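Local coordinates for protein mannitol dehydrogenase (Pseudomonas fluorescens, PDB 1M2W) that probably catalyses the NAD-dependent interconversion of D-mannitol and D-fructose as a mannitol 2-dehydrogenase, at residues 191-196 and 382-387. Numbering follows the deposited sequence.
With NAD (nicotinamide-adenine-dinucleotide), chain C; MTL (D-mannitol), chain D.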
loop_
_atom_site.group_PDB
_atom_site.type_symbol
_atom_site.label_atom_id
_atom_site.label_comp_id
_atom_site.label_asym_id
_atom_site.label_seq_id
_atom_site.Cartn_x
_atom_site.Cartn_y
_atom_site.Cartn_z
ATOM N N ASN A 191 1.110 1.128 3.778
ATOM C CA ASN A 191 0.165 0.793 4.856
ATOM C C ASN A 191 0.699 -0.071 5.949
ATOM O O ASN A 191 0.503 -1.287 5.907
ATOM C CB ASN A 191 -1.019 0.014 4.313
ATOM C CG ASN A 191 -1.778 0.782 3.366
ATOM O OD1 ASN A 191 -2.285 1.832 3.719
ATOM N ND2 ASN A 191 -1.894 0.278 2.128
ATOM N N LEU A 192 1.362 0.501 6.933
ATOM C CA LEU A 192 1.836 -0.302 8.052
ATOM C C LEU A 192 1.538 0.528 9.272
ATOM O O LEU A 192 1.581 1.743 9.197
ATOM C CB LEU A 192 3.370 -0.452 8.116
ATOM C CG LEU A 192 4.194 -1.096 7.045
ATOM C CD1 LEU A 192 4.228 -0.135 5.864
ATOM C CD2 LEU A 192 5.610 -1.398 7.614
ATOM N N PRO A 193 1.227 -0.119 10.391
ATOM C CA PRO A 193 0.977 0.623 11.632
ATOM C C PRO A 193 2.351 1.269 11.932
ATOM O O PRO A 193 3.400 0.584 11.780
ATOM C CB PRO A 193 0.679 -0.481 12.649
ATOM C CG PRO A 193 0.034 -1.619 11.764
ATOM C CD PRO A 193 0.871 -1.552 10.490
ATOM N N HIS A 194 2.368 2.532 12.365
ATOM C CA HIS A 194 3.598 3.269 12.673
ATOM C C HIS A 194 4.610 3.120 11.541
ATOM O O HIS A 194 5.778 2.760 11.765
ATOM C CB HIS A 194 4.182 2.739 13.971
ATOM C CG HIS A 194 3.175 2.678 15.076
ATOM N ND1 HIS A 194 2.709 3.809 15.717
ATOM C CD2 HIS A 194 2.491 1.632 15.601
ATOM C CE1 HIS A 194 1.782 3.462 16.594
ATOM N NE2 HIS A 194 1.629 2.147 16.543
ATOM N N ASN A 195 4.166 3.418 10.325
ATOM C CA ASN A 195 5.038 3.245 9.181
ATOM C C ASN A 195 6.318 4.064 9.234
ATOM O O ASN A 195 7.337 3.607 8.709
ATOM C CB ASN A 195 4.268 3.461 7.856
ATOM C CG ASN A 195 3.663 4.861 7.710
ATOM O OD1 ASN A 195 3.740 5.711 8.582
ATOM N ND2 ASN A 195 3.058 5.092 6.563
ATOM N N GLY A 196 6.282 5.240 9.864
ATOM C CA GLY A 196 7.478 6.060 9.989
ATOM C C GLY A 196 8.435 5.375 10.977
ATOM O O GLY A 196 9.634 5.251 10.708
ATOM N N PHE A 382 -0.813 -10.073 5.956
ATOM C CA PHE A 382 -1.432 -10.607 7.164
ATOM C C PHE A 382 -0.879 -10.004 8.446
ATOM O O PHE A 382 -1.652 -9.602 9.340
ATOM C CB PHE A 382 -1.344 -12.140 7.218
ATOM C CG PHE A 382 -2.580 -12.828 6.680
ATOM C CD1 PHE A 382 -2.638 -13.287 5.347
ATOM C CD2 PHE A 382 -3.714 -12.923 7.469
ATOM C CE1 PHE A 382 -3.839 -13.839 4.825
ATOM C CE2 PHE A 382 -4.915 -13.466 6.957
ATOM C CZ PHE A 382 -4.962 -13.930 5.614
ATOM N N PRO A 383 0.457 -9.925 8.583
ATOM C CA PRO A 383 0.952 -9.335 9.843
ATOM C C PRO A 383 0.620 -7.854 10.068
ATOM O O PRO A 383 0.693 -7.377 11.195
ATOM C CB PRO A 383 2.486 -9.571 9.792
ATOM C CG PRO A 383 2.772 -9.771 8.254
ATOM C CD PRO A 383 1.540 -10.560 7.802
ATOM N N LYS A 384 0.301 -7.129 9.000
ATOM C CA LYS A 384 -0.042 -5.712 9.083
ATOM C C LYS A 384 -1.550 -5.460 9.223
ATOM O O LYS A 384 -1.981 -4.583 9.981
ATOM C CB LYS A 384 0.406 -4.978 7.816
ATOM C CG LYS A 384 1.813 -4.412 7.850
ATOM C CD LYS A 384 2.821 -5.439 8.170
ATOM C CE LYS A 384 4.219 -4.865 7.907
ATOM N NZ LYS A 384 5.235 -5.940 8.139
ATOM N N PHE A 385 -2.346 -6.261 8.526
ATOM C CA PHE A 385 -3.789 -5.988 8.466
ATOM C C PHE A 385 -4.707 -6.789 9.363
ATOM O O PHE A 385 -5.786 -6.323 9.728
ATOM C CB PHE A 385 -4.300 -6.254 7.027
ATOM C CG PHE A 385 -3.642 -5.415 5.935
ATOM C CD1 PHE A 385 -3.934 -5.699 4.608
ATOM C CD2 PHE A 385 -2.784 -4.343 6.222
ATOM C CE1 PHE A 385 -3.390 -4.935 3.543
ATOM C CE2 PHE A 385 -2.225 -3.551 5.172
ATOM C CZ PHE A 385 -2.537 -3.856 3.819
ATOM N N THR A 386 -4.271 -7.989 9.702
ATOM C CA THR A 386 -5.140 -8.925 10.367
ATOM C C THR A 386 -4.628 -9.505 11.675
ATOM O O THR A 386 -5.376 -9.632 12.648
ATOM C CB THR A 386 -5.431 -10.059 9.349
ATOM O OG1 THR A 386 -6.001 -9.480 8.170
ATOM C CG2 THR A 386 -6.391 -11.134 9.917
ATOM N N VAL A 387 -3.347 -9.876 11.710
ATOM C CA VAL A 387 -2.829 -10.474 12.936
ATOM C C VAL A 387 -2.930 -9.567 14.179
ATOM O O VAL A 387 -3.203 -10.061 15.296
ATOM C CB VAL A 387 -1.359 -10.981 12.678
ATOM C CG1 VAL A 387 -0.717 -11.450 13.976
ATOM C CG2 VAL A 387 -1.406 -12.179 11.668
HETATM P PA NAD C . 1.764 -0.908 -7.979
HETATM O O1A NAD C . 1.885 -2.330 -8.175
HETATM O O2A NAD C . 1.074 0.055 -8.959
HETATM O O5B NAD C . 3.241 -0.304 -7.709
HETATM C C5B NAD C . 4.038 -0.860 -6.630
HETATM C C4B NAD C . 5.334 -0.006 -6.758
HETATM O O4B NAD C . 6.253 -0.479 -5.673
HETATM C C3B NAD C . 6.171 -0.279 -8.027
HETATM O O3B NAD C . 6.862 0.938 -8.240
HETATM C C2B NAD C . 7.073 -1.433 -7.612
HETATM O O2B NAD C . 8.187 -1.715 -8.475
HETATM C C1B NAD C . 7.498 -0.932 -6.232
HETATM N N9A NAD C . 8.056 -1.969 -5.401
HETATM C C8A NAD C . 7.627 -3.250 -5.099
HETATM N N7A NAD C . 8.419 -3.895 -4.254
HETATM C C5A NAD C . 9.428 -2.957 -4.000
HETATM C C6A NAD C . 10.546 -3.057 -3.169
HETATM N N6A NAD C . 10.871 -4.113 -2.418
HETATM N N1A NAD C . 11.419 -1.938 -3.115
HETATM C C2A NAD C . 11.164 -0.772 -3.864
HETATM N N3A NAD C . 10.048 -0.630 -4.692
HETATM C C4A NAD C . 9.210 -1.770 -4.720
HETATM O O3 NAD C . 1.051 -0.690 -6.570
HETATM P PN NAD C . 0.342 0.531 -5.825
HETATM O O1N NAD C . -1.119 0.579 -6.109
HETATM O O2N NAD C . 1.133 1.723 -6.169
HETATM O O5D NAD C . 0.546 0.094 -4.274
HETATM C C5D NAD C . 1.880 0.344 -3.714
HETATM C C4D NAD C . 1.829 0.463 -2.209
HETATM O O4D NAD C . 1.291 1.706 -1.691
HETATM C C3D NAD C . 1.088 -0.670 -1.412
HETATM O O3D NAD C . 1.858 -1.844 -1.310
HETATM C C2D NAD C . 0.693 0.000 -0.081
HETATM O O2D NAD C . 1.630 -0.089 1.032
HETATM C C1D NAD C . 0.416 1.427 -0.522
HETATM N N1N NAD C . -1.010 1.649 -0.882
HETATM C C2N NAD C . -1.719 1.181 -2.047
HETATM C C3N NAD C . -3.098 1.506 -2.107
HETATM C C7N NAD C . -3.952 1.010 -3.274
HETATM O O7N NAD C . -5.273 1.184 -3.230
HETATM N N7N NAD C . -3.318 0.365 -4.218
HETATM C C4N NAD C . -3.720 2.260 -1.044
HETATM C C5N NAD C . -2.950 2.694 0.063
HETATM C C6N NAD C . -1.615 2.397 0.158
HETATM O O1 MTL D . -6.485 2.960 0.858
HETATM C C1 MTL D . -6.977 1.633 0.584
HETATM C C2 MTL D . -5.759 0.746 0.328
HETATM O O2 MTL D . -4.874 0.713 1.483
HETATM C C3 MTL D . -6.197 -0.665 -0.081
HETATM O O3 MTL D . -6.776 -0.572 -1.416
HETATM C C4 MTL D . -4.975 -1.618 -0.110
HETATM O O4 MTL D . -4.178 -1.363 -1.271
HETATM C C5 MTL D . -5.454 -3.071 -0.155
HETATM O O5 MTL D . -6.132 -3.401 1.056
HETATM C C6 MTL D . -4.249 -4.062 -0.371
HETATM O O6 MTL D . -4.729 -5.387 -0.154
#
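Asn191 meets Phe385 at the rim of its ring: Phe385 CE2 lies 3.6 Å from the backbone O of Asn191 and 3.9 Å from Asn191 CB. That buried carbonyl has no hydrogen-bond partner; the Lys384 chain also passes it, with Lys384 CG 3.9 Å from Asn191 O. Lys384 bends at chi2 (55°), and its outer half then runs alongside Leu192, Lys384 CE 3.7 Å from Leu192 CD2, while Pro193 crosses the chain roughly at right angles, Pro193 CD near Lys384 CG. Lys384 NZ forms a salt bridge with Asp140, outside the two segments. On the ligand side, Asn191 N donates to the ribose O2D of NAD (3.0 Å, 160°). Asn191 ND2 lies 3.1 Å from mannitol O2 and makes a weak hydrogen bond to Glu133; Phe385 CE1 stands 4.0 Å from mannitol O6, which lies in the ring plane. Replacing Asn191 by alanine would remove the amide, and would probably leave Glu133 without its weak bond and mannitol O2 without its neighbouring ND2. Helix 289-313 backs both segments, through Glu292 against Pro193 and Asn300 against Phe385. The contact thus joins the NAD-binding Rossmann domain to the helical C-terminal domain at the interdomain active-site cleft of this dehydrogenase family.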